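Local coordinates for protein kappa-carrageenase (Zobellia galactanivorans, PDB 5OCR) that probably hydrolyses kappa-carrageenan through its family 16 glycoside hydrolase module, the part of a longer secreted protein held in this chain, at residues S123-S128 and E133-E138; H165-E170 and G174-P179. One frame throughout, in Å; residues are numbered along the deposited sequence.

Overall arrangement
Strand 115-122 runs out into the loop that holds 123-128, and the chain returns through 133-138 at the start of strand 134-144; contact 1 closes this turn. After a small hairpin, 149-150 with 153-154, the chain comes back along strand 159-170, and contact 2 closes the next hairpin. The two contacts follow one another in series without nesting or crossing. They share a sheet border, because strands 134-144 and 159-170 are neighbours: Val135 N bonds to Val167 O, and Lys169 NZ reaches back to Tyr127 O. Contact 1 thus fastens a loop to strand 134-144, and contact 2, its centre about 9 Å from that of contact 1, pairs strand 159-170 with strand 173-177.

Contact 1 of 2, residues S123-S128 and E133-E138; sequences SDFDYS and ETVYSE
Phe125 and Tyr136 form an offset stack, their planes 10° apart and their centroids separated by 4.3 Å. Phe125 CZ and CE2 lie over Tyr136 CD1, while Tyr136 CB sits over the Phe125 face as a CH-pi donor. Tyr136 brings its ring against the Phe125 face with CG anti to the backbone N (chi1 168°), and the edge of that ring meets Ser123 O, with CE1 3.3 Å away. A second CH-pi contact follows along the loop, where Val135 CG1 stands 3.7 Å from the Tyr127 ring centroid, almost exactly on the ring normal.

The hydrogen bonds join backbone to backbone and backbone to hydroxyl. Ser123 N donates to Ser137 O, and Asp126 N to Val135 O at 2.8 Å. Ser123 OG takes Ser137 N at 2.9 Å in a nearly straight bond and gives its own proton to Asp124 O, on a carbonyl lone pair; Arg231 also bonds to this hydroxyl. Farther along, Asp126 OD1 accepts from Ser128 N, an Asx turn, and also from Ser128 OG.

Val135 and Tyr136 form a classic beta bulge opposite Val167 of the next strand. Tyr136 OH donates to Glu138 OE1. With its ring stacked and its hydroxyl tied, Tyr136 is restrained at both ends, and polar and aromatic contacts together fasten the irregular loop after strand 115-122 to strand 134-144 of the family 16 jellyroll.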
loop_
_atom_site.group_PDB
_atom_site.type_symbol
_atom_site.label_atom_id
_atom_site.label_comp_id
_atom_site.label_asym_id
_atom_site.label_seq_id
_atom_site.Cartn_x
_atom_site.Cartn_y
_atom_site.Cartn_z
ATOM N N SER A 123 5.089 9.904 2.334
ATOM C CA SER A 123 5.981 10.817 3.114
ATOM C C SER A 123 5.507 11.112 4.488
ATOM O O SER A 123 4.441 10.701 4.905
ATOM C CB SER A 123 6.044 12.195 2.491
ATOM O OG SER A 123 4.750 12.816 2.426
ATOM N N ASP A 124 6.335 11.885 5.218
ATOM C CA ASP A 124 5.752 12.458 6.422
ATOM C C ASP A 124 4.852 13.650 6.091
ATOM O O ASP A 124 4.581 13.936 4.918
ATOM C CB ASP A 124 6.822 12.771 7.478
ATOM C CG ASP A 124 7.811 13.836 7.037
ATOM O OD1 ASP A 124 7.605 14.528 6.008
ATOM O OD2 ASP A 124 8.845 14.006 7.757
ATOM N N PHE A 125 4.292 14.260 7.126
ATOM C CA PHE A 125 3.442 15.459 6.927
ATOM C C PHE A 125 4.292 16.641 7.274
ATOM O O PHE A 125 4.810 16.726 8.413
ATOM C CB PHE A 125 2.215 15.359 7.871
ATOM C CG PHE A 125 1.168 14.342 7.409
ATOM C CD1 PHE A 125 -0.003 14.753 6.745
ATOM C CD2 PHE A 125 1.340 12.978 7.659
ATOM C CE1 PHE A 125 -0.945 13.840 6.273
ATOM C CE2 PHE A 125 0.385 12.055 7.197
ATOM C CZ PHE A 125 -0.771 12.481 6.514
ATOM N N ASP A 126 4.427 17.578 6.337
ATOM C CA ASP A 126 5.156 18.838 6.650
ATOM C C ASP A 126 4.133 19.984 6.499
ATOM O O ASP A 126 3.869 20.484 5.388
ATOM C CB ASP A 126 6.367 18.998 5.719
ATOM C CG ASP A 126 7.246 20.199 6.104
ATOM O OD1 ASP A 126 6.812 20.930 7.027
ATOM O OD2 ASP A 126 8.274 20.420 5.398
ATOM N N TYR A 127 3.529 20.353 7.639
ATOM C CA TYR A 127 2.525 21.413 7.682
ATOM C C TYR A 127 3.114 22.777 7.692
ATOM O O TYR A 127 2.343 23.736 7.677
ATOM C CB TYR A 127 1.559 21.266 8.855
ATOM C CG TYR A 127 0.498 20.225 8.605
ATOM C CD1 TYR A 127 -0.721 20.554 7.984
ATOM C CD2 TYR A 127 0.702 18.891 9.011
ATOM C CE1 TYR A 127 -1.717 19.610 7.750
ATOM C CE2 TYR A 127 -0.265 17.950 8.740
ATOM C CZ TYR A 127 -1.480 18.302 8.125
ATOM O OH TYR A 127 -2.400 17.311 7.855
ATOM N N SER A 128 4.448 22.866 7.603
ATOM C CA SER A 128 5.181 24.155 7.578
ATOM C C SER A 128 5.367 24.818 6.207
ATOM O O SER A 128 5.829 26.000 6.099
ATOM C CB SER A 128 6.539 24.039 8.250
ATOM O OG SER A 128 7.530 23.580 7.358
ATOM N N GLU A 133 1.961 24.500 -1.503
ATOM C CA GLU A 133 2.980 23.478 -1.516
ATOM C C GLU A 133 2.459 22.189 -0.952
ATOM O O GLU A 133 1.433 22.177 -0.240
ATOM C CB GLU A 133 4.230 23.953 -0.753
ATOM C CG GLU A 133 4.929 25.179 -1.399
ATOM C CD GLU A 133 5.257 25.075 -2.891
ATOM O OE1 GLU A 133 5.293 23.969 -3.465
ATOM O OE2 GLU A 133 5.493 26.144 -3.517
ATOM N N THR A 134 3.183 21.090 -1.188
ATOM C CA THR A 134 2.716 19.742 -0.738
ATOM C C THR A 134 3.111 19.498 0.686
ATOM O O THR A 134 4.272 19.643 1.004
ATOM C CB THR A 134 3.417 18.694 -1.629
ATOM O OG1 THR A 134 3.023 18.906 -2.983
ATOM C CG2 THR A 134 2.990 17.225 -1.232
ATOM N N VAL A 135 2.136 19.158 1.520
ATOM C CA VAL A 135 2.327 18.766 2.931
ATOM C C VAL A 135 2.640 17.261 2.988
ATOM O O VAL A 135 3.434 16.839 3.799
ATOM C CB VAL A 135 0.978 19.088 3.629
ATOM C CG1 VAL A 135 0.855 18.481 5.040
ATOM C CG2 VAL A 135 0.801 20.613 3.654
ATOM N N TYR A 136 1.950 16.480 2.149
ATOM C CA TYR A 136 2.031 15.022 2.282
ATOM C C TYR A 136 1.876 14.451 0.874
ATOM O O TYR A 136 1.020 14.928 0.107
ATOM C CB TYR A 136 0.850 14.557 3.132
ATOM C CG TYR A 136 0.638 13.005 3.113
ATOM C CD1 TYR A 136 1.448 12.196 3.871
ATOM C CD2 TYR A 136 -0.357 12.414 2.311
ATOM C CE1 TYR A 136 1.245 10.783 3.921
ATOM C CE2 TYR A 136 -0.605 11.038 2.371
ATOM C CZ TYR A 136 0.254 10.222 3.099
ATOM O OH TYR A 136 0.030 8.819 3.148
ATOM N N SER A 137 2.699 13.461 0.538
ATOM C CA SER A 137 2.679 12.811 -0.808
ATOM C C SER A 137 2.497 11.296 -0.614
ATOM O O SER A 137 3.311 10.701 0.187
ATOM C CB SER A 137 4.070 13.003 -1.463
ATOM O OG SER A 137 4.155 14.302 -1.994
ATOM N N GLU A 138 1.562 10.665 -1.352
ATOM C CA GLU A 138 1.398 9.226 -1.243
ATOM C C GLU A 138 1.165 8.721 -2.684
ATOM O O GLU A 138 0.297 9.223 -3.335
ATOM C CB GLU A 138 0.196 8.893 -0.403
ATOM C CG GLU A 138 -0.055 7.380 -0.391
ATOM C CD GLU A 138 -1.249 7.027 0.487
ATOM O OE1 GLU A 138 -1.485 7.782 1.483
ATOM O OE2 GLU A 138 -1.929 5.984 0.220
#

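Contact 2 of 2, residues H165-E170 and G174-P179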
loop_
_atom_site.group_PDB
_atom_site.type_symbol
_atom_site.label_atom_id
_atom_site.label_comp_id
_atom_site.label_asym_id
_atom_site.label_seq_id
_atom_site.Cartn_x
_atom_site.Cartn_y
_atom_site.Cartn_z
ATOM N N HIS A 165 -2.493 10.217 -3.630
ATOM C CA HIS A 165 -3.156 10.978 -2.537
ATOM C C HIS A 165 -2.171 12.062 -2.164
ATOM O O HIS A 165 -0.968 11.862 -2.204
ATOM C CB HIS A 165 -3.376 10.145 -1.280
ATOM C CG HIS A 165 -4.236 8.935 -1.472
ATOM N ND1 HIS A 165 -5.547 8.890 -1.048
ATOM C CD2 HIS A 165 -3.957 7.700 -2.064
ATOM C CE1 HIS A 165 -6.062 7.681 -1.358
ATOM N NE2 HIS A 165 -5.073 6.950 -1.971
ATOM N N ALA A 166 -2.699 13.241 -1.840
ATOM C CA ALA A 166 -1.826 14.274 -1.254
ATOM C C ALA A 166 -2.565 15.178 -0.281
ATOM O O ALA A 166 -3.745 15.247 -0.264
ATOM C CB ALA A 166 -1.244 15.163 -2.364
ATOM N N VAL A 167 -1.798 15.943 0.519
ATOM C CA VAL A 167 -2.406 17.072 1.233
ATOM C C VAL A 167 -1.614 18.270 0.743
ATOM O O VAL A 167 -0.397 18.164 0.598
ATOM C CB VAL A 167 -2.099 16.923 2.748
ATOM C CG1 VAL A 167 -2.562 18.172 3.563
ATOM C CG2 VAL A 167 -2.826 15.673 3.267
ATOM N N VAL A 168 -2.322 19.356 0.422
ATOM C CA VAL A 168 -1.702 20.574 -0.142
ATOM C C VAL A 168 -2.053 21.709 0.793
ATOM O O VAL A 168 -3.215 21.766 1.257
ATOM C CB VAL A 168 -2.248 20.787 -1.548
ATOM C CG1 VAL A 168 -1.745 22.131 -2.125
ATOM C CG2 VAL A 168 -1.700 19.659 -2.394
ATOM N N LYS A 169 -1.096 22.614 1.083
ATOM C CA LYS A 169 -1.432 23.725 1.964
ATOM C C LYS A 169 -2.317 24.738 1.221
ATOM O O LYS A 169 -2.008 25.156 0.091
ATOM C CB LYS A 169 -0.165 24.353 2.564
ATOM C CG LYS A 169 -0.357 25.826 2.912
ATOM C CD LYS A 169 0.414 26.261 4.112
ATOM C CE LYS A 169 -0.003 25.536 5.374
ATOM N NZ LYS A 169 1.197 25.804 6.156
ATOM N N GLU A 170 -3.490 25.055 1.820
ATOM C CA GLU A 170 -4.434 26.053 1.228
ATOM C C GLU A 170 -5.038 26.888 2.325
ATOM O O GLU A 170 -5.639 26.324 3.225
ATOM C CB GLU A 170 -5.596 25.451 0.417
ATOM C CG GLU A 170 -5.194 24.632 -0.779
ATOM C CD GLU A 170 -6.420 24.097 -1.548
ATOM O OE1 GLU A 170 -7.597 24.292 -1.118
ATOM O OE2 GLU A 170 -6.177 23.452 -2.586
ATOM N N GLY A 174 -4.071 22.238 5.892
ATOM C CA GLY A 174 -3.633 21.186 4.902
ATOM C C GLY A 174 -4.918 20.598 4.351
ATOM O O GLY A 174 -5.708 20.032 5.115
ATOM N N VAL A 175 -5.154 20.727 3.044
ATOM C CA VAL A 175 -6.341 20.228 2.403
ATOM C C VAL A 175 -6.026 18.909 1.672
ATOM O O VAL A 175 -5.127 18.837 0.829
ATOM C CB VAL A 175 -6.877 21.276 1.405
ATOM C CG1 VAL A 175 -8.082 20.730 0.574
ATOM C CG2 VAL A 175 -7.289 22.522 2.192
ATOM N N TRP A 176 -6.770 17.856 2.021
ATOM C CA TRP A 176 -6.649 16.564 1.337
ATOM C C TRP A 176 -7.091 16.641 -0.123
ATOM O O TRP A 176 -8.178 17.181 -0.471
ATOM C CB TRP A 176 -7.496 15.520 2.060
ATOM C CG TRP A 176 -6.748 14.968 3.253
ATOM C CD1 TRP A 176 -6.849 15.368 4.575
ATOM C CD2 TRP A 176 -5.764 13.881 3.232
ATOM N NE1 TRP A 176 -5.999 14.623 5.377
ATOM C CE2 TRP A 176 -5.334 13.692 4.605
ATOM C CE3 TRP A 176 -5.198 13.086 2.228
ATOM C CZ2 TRP A 176 -4.358 12.728 4.958
ATOM C CZ3 TRP A 176 -4.260 12.080 2.598
ATOM C CH2 TRP A 176 -3.833 11.938 3.932
ATOM N N LYS A 177 -6.261 16.090 -1.007
ATOM C CA LYS A 177 -6.629 15.927 -2.416
ATOM C C LYS A 177 -6.744 14.399 -2.622
ATOM O O LYS A 177 -5.727 13.684 -2.593
ATOM C CB LYS A 177 -5.523 16.467 -3.342
ATOM C CG LYS A 177 -5.207 17.971 -3.163
ATOM C CD LYS A 177 -6.431 18.871 -3.304
ATOM C CE LYS A 177 -6.062 20.338 -3.096
ATOM N NZ LYS A 177 -7.232 21.300 -3.243
ATOM N N ARG A 178 -7.994 13.921 -2.708
ATOM C CA ARG A 178 -8.330 12.503 -2.677
ATOM C C ARG A 178 -8.609 12.059 -4.104
ATOM O O ARG A 178 -9.134 12.853 -4.916
ATOM C CB ARG A 178 -9.544 12.294 -1.763
ATOM C CG ARG A 178 -9.355 13.017 -0.428
ATOM C CD ARG A 178 -10.265 12.533 0.686
ATOM N NE ARG A 178 -9.580 12.460 1.990
ATOM C CZ ARG A 178 -9.797 13.269 3.015
ATOM N NH1 ARG A 178 -10.663 14.265 2.899
ATOM N NH2 ARG A 178 -9.148 13.081 4.161
ATOM N N PRO A 179 -8.360 10.790 -4.410
ATOM C CA PRO A 179 -8.589 10.318 -5.785
ATOM C C PRO A 179 -10.013 10.524 -6.279
ATOM O O PRO A 179 -10.169 10.911 -7.420
ATOM C CB PRO A 179 -8.327 8.796 -5.668
ATOM C CG PRO A 179 -7.545 8.615 -4.433
ATOM C CD PRO A 179 -7.674 9.781 -3.545
#
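Val167 CG2 presses onto the indole of Trp176, 3.4 Å from the centroid of the six-membered ring and 12° off its normal, so the methyl sits over the middle of the ring system. The other methyl, CG1, is anti to the backbone N (chi1 173°) and meets Gly174 CA at 3.5 Å, tighter than usual for two carbons. Alongside these contacts the backbones pair in antiparallel register. Ala166 with Lys177 and Val168 with Val175 are hydrogen-bonded pairs, in which Lys177 N to Ala166 O and Val175 N to Val168 O each measure 2.8 Å; Val167 with Trp176 and Lys169 with Gly174 are non-hydrogen-bonded pairs. On the Val167 side of the sheet, the Trp176 ring also meets Tyr136, at about 60° between planes.

The face shared by Val168, Val175 and Lys177 is more polar. Lys177 itself is buried, whereas Glu170 and Val175, like His165 at the other end, are partly exposed. The lysine bends at its second torsion, passes Val168 CG2 and then runs extended to Glu170. Approaching from opposite directions, the two side chains join in a salt bridge between Lys177 NZ and Glu170 OE2, modelled so short, at 2.5 Å, that its exact length is doubtful. Glu170 OE1 lies near Val175 CG2 instead. At the far end Pro179 CG makes a CH-pi contact over one face of the His165 ring, 3.9 Å from its centroid and displaced toward the rim. His165 NE2 has a weak hydrogen bond to Asp140.

The register, the alternating faces and the short link between the strands define an antiparallel beta hairpin, here extending the jellyroll of the family 16 glycoside hydrolases beyond strand 134-144.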